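Local structure of glutamine synthetase (Helicobacter pylori, 5ZLI) at residues R115-K120 and Q444-E449; L385-D390 and K437-E442. The protein belongs to the glutamine synthetase family, type I beta, pairing a beta-grasp domain with a larger catalytic domain in an assembly of twelve chains. All coordinates share one frame; numbering follows the deposited sequence.

Interaction 1: residues R115-K120 and Q444-E449; sequences RSIAKK and QVFSEE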
ATOM      1  N   ARG B 115      14.068  53.132  11.154  1.00 28.76           N
ATOM      2  CA  ARG B 115      12.988  54.081  11.372  1.00 31.47           C
ATOM      3  C   ARG B 115      13.511  55.415  11.944  1.00 39.71           C
ATOM      4  O   ARG B 115      12.928  56.478  11.674  1.00 37.65           O
ATOM      5  CB  ARG B 115      11.934  53.423  12.254  1.00 28.88           C
ATOM      6  CG  ARG B 115      10.658  54.142  12.238  1.00 29.89           C
ATOM      7  CD  ARG B 115       9.557  53.439  12.981  1.00 32.17           C
ATOM      8  NE  ARG B 115       9.082  54.386  13.978  1.00 38.25           N
ATOM      9  CZ  ARG B 115       8.005  55.155  13.861  1.00 34.69           C
ATOM     10  NH1 ARG B 115       7.238  55.079  12.790  1.00 34.26           N
ATOM     11  NH2 ARG B 115       7.702  56.006  14.827  1.00 42.83           N
ATOM     12  N   SER B 116      14.621  55.388  12.708  1.00 33.45           N
ATOM     13  CA  SER B 116      15.270  56.627  13.147  1.00 32.23           C
ATOM     14  C   SER B 116      15.894  57.367  11.968  1.00 34.68           C
ATOM     15  O   SER B 116      15.881  58.604  11.913  1.00 31.92           O
ATOM     16  CB  SER B 116      16.335  56.336  14.201  1.00 32.40           C
ATOM     17  OG  SER B 116      15.785  55.988  15.455  1.00 29.98           O
ATOM     18  N   ILE B 117      16.510  56.626  11.049  1.00 35.78           N
ATOM     19  CA  ILE B 117      16.986  57.234   9.814  1.00 35.64           C
ATOM     20  C   ILE B 117      15.841  57.924   9.077  1.00 33.71           C
ATOM     21  O   ILE B 117      15.986  59.058   8.616  1.00 34.98           O
ATOM     22  CB  ILE B 117      17.681  56.174   8.928  1.00 31.02           C
ATOM     23  CG1 ILE B 117      18.959  55.664   9.619  1.00 35.60           C
ATOM     24  CG2 ILE B 117      17.952  56.695   7.484  1.00 27.64           C
ATOM     25  CD1 ILE B 117      19.708  54.544   8.881  1.00 30.20           C
ATOM     26  N   ALA B 118      14.665  57.286   9.015  1.00 37.78           N
ATOM     27  CA  ALA B 118      13.567  57.828   8.212  1.00 35.96           C
ATOM     28  C   ALA B 118      13.031  59.128   8.760  1.00 38.38           C
ATOM     29  O   ALA B 118      12.452  59.903   8.000  1.00 42.16           O
ATOM     30  CB  ALA B 118      12.416  56.827   8.095  1.00 35.74           C
ATOM     31  N   LYS B 119      13.176  59.370  10.059  1.00 40.08           N
ATOM     32  CA  LYS B 119      12.837  60.681  10.580  1.00 34.77           C
ATOM     33  C   LYS B 119      13.963  61.658  10.283  1.00 40.41           C
ATOM     34  O   LYS B 119      13.726  62.727   9.717  1.00 42.34           O
ATOM     35  CB  LYS B 119      12.605  60.572  12.070  1.00 32.32           C
ATOM     36  CG  LYS B 119      11.443  59.707  12.383  1.00 33.37           C
ATOM     37  CD  LYS B 119      11.154  59.708  13.852  1.00 29.65           C
ATOM     38  CE  LYS B 119       9.994  58.785  14.132  1.00 38.31           C
ATOM     39  NZ  LYS B 119       9.630  58.661  15.557  1.00 37.50           N
ATOM     40  N   LYS B 120      15.208  61.236  10.483  1.00 38.93           N
ATOM     41  CA  LYS B 120      16.320  62.130  10.208  1.00 38.03           C
ATOM     42  C   LYS B 120      16.358  62.516   8.729  1.00 39.23           C
ATOM     43  O   LYS B 120      16.792  63.625   8.386  1.00 38.38           O
ATOM     44  CB  LYS B 120      17.607  61.450  10.682  1.00 38.27           C
ATOM     45  CG  LYS B 120      17.678  61.380  12.214  1.00 40.12           C
ATOM     46  CD  LYS B 120      18.913  60.677  12.765  1.00 37.86           C
ATOM     47  CE  LYS B 120      20.178  61.064  12.038  1.00 48.16           C
ATOM     48  NZ  LYS B 120      20.386  62.526  11.963  1.00 45.30           N
ATOM     49  N   GLN B 444      24.334  63.881   8.423  1.00 49.16           N
ATOM     50  CA  GLN B 444      24.500  62.674   9.231  1.00 46.10           C
ATOM     51  C   GLN B 444      23.258  61.781   9.192  1.00 45.83           C
ATOM     52  O   GLN B 444      23.005  60.997  10.123  1.00 43.72           O
ATOM     53  CB  GLN B 444      24.888  63.046  10.670  1.00 42.99           C
ATOM     54  CG  GLN B 444      26.201  63.836  10.756  1.00 47.30           C
ATOM     55  CD  GLN B 444      27.395  63.099  10.123  1.00 60.83           C
ATOM     56  OE1 GLN B 444      27.690  61.945  10.470  1.00 66.22           O
ATOM     57  NE2 GLN B 444      28.084  63.767   9.189  1.00 61.35           N
ATOM     58  N   VAL B 445      22.483  61.893   8.105  1.00 45.35           N
ATOM     59  CA  VAL B 445      21.244  61.123   7.974  1.00 47.71           C
ATOM     60  C   VAL B 445      21.579  59.640   7.886  1.00 43.22           C
ATOM     61  O   VAL B 445      21.027  58.805   8.618  1.00 43.46           O
ATOM     62  CB  VAL B 445      20.425  61.610   6.752  1.00 45.11           C
ATOM     63  CG1 VAL B 445      19.156  60.769   6.549  1.00 43.16           C
ATOM     64  CG2 VAL B 445      20.037  63.075   6.879  1.00 39.50           C
ATOM     65  N   PHE B 446      22.526  59.307   7.026  1.00 35.89           N
ATOM     66  CA  PHE B 446      23.117  57.982   6.931  1.00 36.69           C
ATOM     67  C   PHE B 446      24.536  58.161   7.472  1.00 37.50           C
ATOM     68  O   PHE B 446      25.445  58.572   6.754  1.00 41.01           O
ATOM     69  CB  PHE B 446      23.113  57.476   5.466  1.00 36.48           C
ATOM     70  CG  PHE B 446      21.734  57.130   4.917  1.00 41.92           C
ATOM     71  CD1 PHE B 446      20.770  58.113   4.717  1.00 39.13           C
ATOM     72  CD2 PHE B 446      21.439  55.841   4.514  1.00 35.35           C
ATOM     73  CE1 PHE B 446      19.547  57.804   4.205  1.00 30.43           C
ATOM     74  CE2 PHE B 446      20.209  55.533   3.982  1.00 34.87           C
ATOM     75  CZ  PHE B 446      19.265  56.520   3.832  1.00 32.92           C
ATOM     76  N   SER B 447      24.728  57.884   8.748  1.00 40.33           N
ATOM     77  CA  SER B 447      26.078  57.949   9.288  1.00 39.14           C
ATOM     78  C   SER B 447      26.949  56.851   8.673  1.00 41.81           C
ATOM     79  O   SER B 447      26.461  55.810   8.232  1.00 39.70           O
ATOM     80  CB  SER B 447      26.035  57.843  10.799  1.00 35.54           C
ATOM     81  OG  SER B 447      25.940  56.502  11.199  1.00 38.76           O
ATOM     82  N   GLU B 448      28.257  57.091   8.629  1.00 49.13           N
ATOM     83  CA  GLU B 448      29.126  56.143   7.938  1.00 44.53           C
ATOM     84  C   GLU B 448      29.193  54.813   8.662  1.00 41.35           C
ATOM     85  O   GLU B 448      29.252  53.762   8.011  1.00 42.48           O
ATOM     86  CB  GLU B 448      30.524  56.726   7.751  1.00 49.13           C
ATOM     87  CG  GLU B 448      31.558  55.723   7.212  1.00 54.91           C
ATOM     88  CD  GLU B 448      31.702  55.672   5.708  1.00 61.30           C
ATOM     89  OE1 GLU B 448      30.983  56.419   4.997  1.00 48.66           O
ATOM     90  OE2 GLU B 448      32.564  54.877   5.252  1.00 65.62           O
ATOM     91  N   GLU B 449      29.197  54.821   9.999  1.00 42.50           N
ATOM     92  CA  GLU B 449      29.131  53.552  10.722  1.00 41.32           C
ATOM     93  C   GLU B 449      27.985  52.698  10.191  1.00 38.82           C
ATOM     94  O   GLU B 449      28.193  51.547   9.796  1.00 38.73           O
ATOM     95  CB  GLU B 449      29.013  53.797  12.222  1.00 42.74           C
ATOM     96  CG  GLU B 449      30.379  53.727  12.903  1.00 55.55           C
ATOM     97  CD  GLU B 449      30.509  54.608  14.141  1.00 62.11           C
ATOM     98  OE1 GLU B 449      31.655  55.005  14.474  1.00 59.03           O
ATOM     99  OE2 GLU B 449      29.476  54.900  14.779  1.00 60.15           O
TER
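Val445 lies against the backbone of Lys120, and both of its methyls rest on the lysine carbonyl. CG2 is the nearer, with Val445 CG2 3.6 Å from Lys120 O, while CG1, set anti to the backbone N (chi1 177°), also extends to Ile117 and comes within 4.3 Å of its CG2. Lys120 answers with the aliphatic part of its chain. Bends at chi3 and chi4 fold the end over the peptide of Gln444, where Lys120 CE packs 3.4 Å from Gln444 O, with NZ nearby but making no hydrogen bond to it. Ile117 is the link between the valine and the aromatic ring beyond it. Its CG2 methyl sits over one face of Phe446 in a CH-pi contact, 4.0 Å from the ring centroid and displaced toward the rim beside CE1 and CZ. Phe446 also meets Phe321 edge-to-face, and both Ile117 and Val445 continue onto helix 377-393, through Leu379 and Ala382 and through Met386. The contact is apolar loop-on-helix packing: within the catalytic domain of a glutamine synthetase, the link leading into helix 448-466, with Ser447 at its N-cap, packs against helix 114-128.

Interaction 2: residues L385-D390 and K437-E442; sequences LMAGMD and KQYLKE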
ATOM      1  N   LEU B 385      14.569  60.036  -0.915  1.00 41.18           N
ATOM      2  CA  LEU B 385      14.451  61.469  -0.675  1.00 38.23           C
ATOM      3  C   LEU B 385      15.811  62.144  -0.637  1.00 35.41           C
ATOM      4  O   LEU B 385      15.974  63.228  -1.192  1.00 41.24           O
ATOM      5  CB  LEU B 385      13.663  61.741   0.594  1.00 37.25           C
ATOM      6  CG  LEU B 385      13.644  63.238   0.903  1.00 44.20           C
ATOM      7  CD1 LEU B 385      12.903  64.073  -0.153  1.00 27.68           C
ATOM      8  CD2 LEU B 385      13.006  63.453   2.293  1.00 39.42           C
ATOM      9  N   MET B 386      16.811  61.510  -0.029  1.00 42.99           N
ATOM     10  CA  MET B 386      18.147  62.107  -0.004  1.00 41.39           C
ATOM     11  C   MET B 386      18.741  62.234  -1.399  1.00 39.14           C
ATOM     12  O   MET B 386      19.579  63.108  -1.633  1.00 51.47           O
ATOM     13  CB  MET B 386      19.110  61.292   0.859  1.00 32.91           C
ATOM     14  CG  MET B 386      18.810  61.200   2.342  1.00 32.66           C
ATOM     15  SD  MET B 386      18.701  62.741   3.253  1.00 52.08           S
ATOM     16  CE  MET B 386      20.409  63.281   3.274  1.00 42.99           C
ATOM     17  N   ALA B 387      18.343  61.379  -2.333  1.00 38.46           N
ATOM     18  CA  ALA B 387      18.897  61.485  -3.675  1.00 41.57           C
ATOM     19  C   ALA B 387      18.180  62.524  -4.504  1.00 44.56           C
ATOM     20  O   ALA B 387      18.795  63.143  -5.382  1.00 36.76           O
ATOM     21  CB  ALA B 387      18.823  60.150  -4.398  1.00 39.54           C
ATOM     22  N   GLY B 388      16.876  62.683  -4.286  1.00 44.00           N
ATOM     23  CA  GLY B 388      16.166  63.733  -4.980  1.00 41.90           C
ATOM     24  C   GLY B 388      16.572  65.108  -4.505  1.00 41.35           C
ATOM     25  O   GLY B 388      16.696  66.032  -5.316  1.00 41.54           O
ATOM     26  N   MET B 389      16.912  65.237  -3.219  1.00 45.01           N
ATOM     27  CA  MET B 389      17.269  66.550  -2.692  1.00 45.22           C
ATOM     28  C   MET B 389      18.626  66.988  -3.202  1.00 44.88           C
ATOM     29  O   MET B 389      18.836  68.176  -3.474  1.00 48.39           O
ATOM     30  CB  MET B 389      17.265  66.544  -1.166  1.00 44.88           C
ATOM     31  CG  MET B 389      15.898  66.526  -0.533  1.00 51.28           C
ATOM     32  SD  MET B 389      16.017  66.486   1.274  1.00 65.45           S
ATOM     33  CE  MET B 389      16.709  68.122   1.546  1.00 54.66           C
ATOM     34  N   ASP B 390      19.557  66.049  -3.335  1.00 39.57           N
ATOM     35  CA  ASP B 390      20.797  66.348  -4.031  1.00 43.71           C
ATOM     36  C   ASP B 390      20.503  66.922  -5.416  1.00 46.74           C
ATOM     37  O   ASP B 390      21.141  67.890  -5.852  1.00 48.32           O
ATOM     38  CB  ASP B 390      21.634  65.069  -4.139  1.00 42.30           C
ATOM     39  CG  ASP B 390      23.106  65.345  -4.300  1.00 44.62           C
ATOM     40  OD1 ASP B 390      23.700  65.967  -3.388  1.00 45.87           O
ATOM     41  OD2 ASP B 390      23.667  64.934  -5.332  1.00 48.67           O
ATOM     42  N   LYS B 437      28.523  57.848  -1.840  1.00 51.23           N
ATOM     43  CA  LYS B 437      27.789  57.761  -0.606  1.00 49.46           C
ATOM     44  C   LYS B 437      27.549  59.120  -0.002  1.00 46.98           C
ATOM     45  O   LYS B 437      26.898  59.211   1.046  1.00 47.76           O
ATOM     46  CB  LYS B 437      28.554  56.843   0.357  1.00 44.40           C
ATOM     47  CG  LYS B 437      30.062  56.838   0.105  1.00 51.92           C
ATOM     48  CD  LYS B 437      30.797  55.856   1.017  1.00 56.73           C
ATOM     49  CE  LYS B 437      32.319  55.927   0.837  1.00 62.70           C
ATOM     50  NZ  LYS B 437      33.063  54.821   1.537  1.00 62.36           N
ATOM     51  N   GLN B 438      27.968  60.188  -0.681  1.00 48.19           N
ATOM     52  CA  GLN B 438      27.984  61.485  -0.011  1.00 53.69           C
ATOM     53  C   GLN B 438      26.594  62.094   0.088  1.00 45.43           C
ATOM     54  O   GLN B 438      26.260  62.708   1.100  1.00 48.00           O
ATOM     55  CB  GLN B 438      28.958  62.438  -0.701  1.00 48.21           C
ATOM     56  CG  GLN B 438      29.590  63.425   0.274  1.00 51.70           C
ATOM     57  CD  GLN B 438      30.243  62.732   1.467  1.00 57.57           C
ATOM     58  OE1 GLN B 438      29.889  62.987   2.624  1.00 61.46           O
ATOM     59  NE2 GLN B 438      31.196  61.844   1.189  1.00 55.83           N
ATOM     60  N   TYR B 439      25.768  61.938  -0.937  1.00 46.03           N
ATOM     61  CA  TYR B 439      24.452  62.544  -0.880  1.00 44.20           C
ATOM     62  C   TYR B 439      23.595  61.957   0.225  1.00 46.25           C
ATOM     63  O   TYR B 439      22.589  62.567   0.595  1.00 50.75           O
ATOM     64  CB  TYR B 439      23.741  62.372  -2.208  1.00 46.64           C
ATOM     65  CG  TYR B 439      23.414  60.945  -2.501  1.00 47.97           C
ATOM     66  CD1 TYR B 439      24.366  60.097  -3.047  1.00 45.14           C
ATOM     67  CD2 TYR B 439      22.164  60.424  -2.189  1.00 46.22           C
ATOM     68  CE1 TYR B 439      24.072  58.786  -3.307  1.00 39.22           C
ATOM     69  CE2 TYR B 439      21.868  59.100  -2.437  1.00 44.70           C
ATOM     70  CZ  TYR B 439      22.826  58.291  -3.002  1.00 43.56           C
ATOM     71  OH  TYR B 439      22.532  56.970  -3.257  1.00 51.61           O
ATOM     72  N   LEU B 440      23.952  60.784   0.743  1.00 42.15           N
ATOM     73  CA  LEU B 440      23.275  60.229   1.911  1.00 41.98           C
ATOM     74  C   LEU B 440      23.843  60.769   3.216  1.00 47.04           C
ATOM     75  O   LEU B 440      23.109  60.878   4.203  1.00 44.59           O
ATOM     76  CB  LEU B 440      23.419  58.717   1.911  1.00 44.54           C
ATOM     77  CG  LEU B 440      22.715  58.056   0.757  1.00 45.95           C
ATOM     78  CD1 LEU B 440      23.299  56.657   0.522  1.00 41.04           C
ATOM     79  CD2 LEU B 440      21.245  58.017   1.149  1.00 41.04           C
ATOM     80  N   LYS B 441      25.140  61.107   3.244  1.00 51.28           N
ATOM     81  CA  LYS B 441      25.802  61.492   4.484  1.00 44.39           C
ATOM     82  C   LYS B 441      25.532  62.931   4.875  1.00 42.13           C
ATOM     83  O   LYS B 441      25.940  63.340   5.967  1.00 46.93           O
ATOM     84  CB  LYS B 441      27.299  61.221   4.393  1.00 46.04           C
ATOM     85  CG  LYS B 441      27.568  59.759   4.591  1.00 42.66           C
ATOM     86  CD  LYS B 441      28.921  59.467   5.183  1.00 47.21           C
ATOM     87  CE  LYS B 441      29.922  59.197   4.091  1.00 54.73           C
ATOM     88  NZ  LYS B 441      31.285  58.946   4.625  1.00 61.87           N
ATOM     89  N   GLU B 442      24.871  63.691   4.009  1.00 42.98           N
ATOM     90  CA  GLU B 442      24.479  65.049   4.329  1.00 49.10           C
ATOM     91  C   GLU B 442      23.735  65.037   5.656  1.00 47.53           C
ATOM     92  O   GLU B 442      22.835  64.221   5.857  1.00 48.42           O
ATOM     93  CB  GLU B 442      23.565  65.575   3.212  1.00 47.14           C
ATOM     94  CG  GLU B 442      24.288  65.891   1.882  1.00 58.21           C
ATOM     95  CD  GLU B 442      23.334  65.942   0.664  1.00 66.72           C
ATOM     96  OE1 GLU B 442      23.713  66.474  -0.413  1.00 63.03           O
ATOM     97  OE2 GLU B 442      22.204  65.415   0.774  1.00 69.86           O
TER
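Met386 meets the short helical turn 438-441 with both ends of its side chain. Near the backbone, Met386 CB packs 3.9 Å from Leu440 CD2. Farther out, the chain bends at chi2 and again at chi3, which brings the terminal methyl round to the backbone oxygens of Tyr439, Leu440 and Glu442; of these Tyr439 O is the nearest, 3.5 Å from Met386 CE. The same methyl also meets Glu442 through its CB and its carboxylate oxygen OE2, so that it touches carbon as well as oxygen.

Ala387 follows, with a small side chain that lets the tyrosine ring come close to the helix. Its CB is 3.8 Å from Tyr439 CE2, and its CA meets CD2 at an oblique angle to the ring. The carbonyl oxygen of Met386 approaches the edge of the same ring near its plane. The ring also stacks with His314.

Asp390, a turn further on, lays its carboxylate across the base of the tyrosine, Asp390 CG being 3.7 Å from Tyr439 CB; carboxylate and ring planes are 46° apart. Its OD2 is hydrogen-bonded to His314 NE2, so one histidine engages both residues of this pair. Its other oxygen faces the carboxylate of Glu442, whose chain is extended beyond CG. Asp390 OD1 and Glu442 OE1 come within 3.0 Å, two acceptors with no hydrogen bond between them. The arrangement is buried packing of helix 377-393, through its C-terminal half, against the weakly bonded helical turn 438-441 of the catalytic domain.

Overall arrangement
Interactions 1 and 2 lie side by side in the catalytic domain, their centres about 11 Å apart and on the same side of the chain's centre. In sequence, interaction 2 is nested within the long loop that interaction 1 closes: 115-120 comes first, then 385-390, 437-442 and 444-449. Helices 438-441 and 448-466 are consecutive, so the second segments of the two contacts form nearly continuous chain. Across the junction, Glu448 OE1 and Lys441 NZ form a 2.6 Å salt bridge, and Phe446 N probably hydrogen-bonds to Leu440 O. Helices 114-128 and 377-393 both pack against the 437-449 region, which brings these sequence-distant helices together in the catalytic domain.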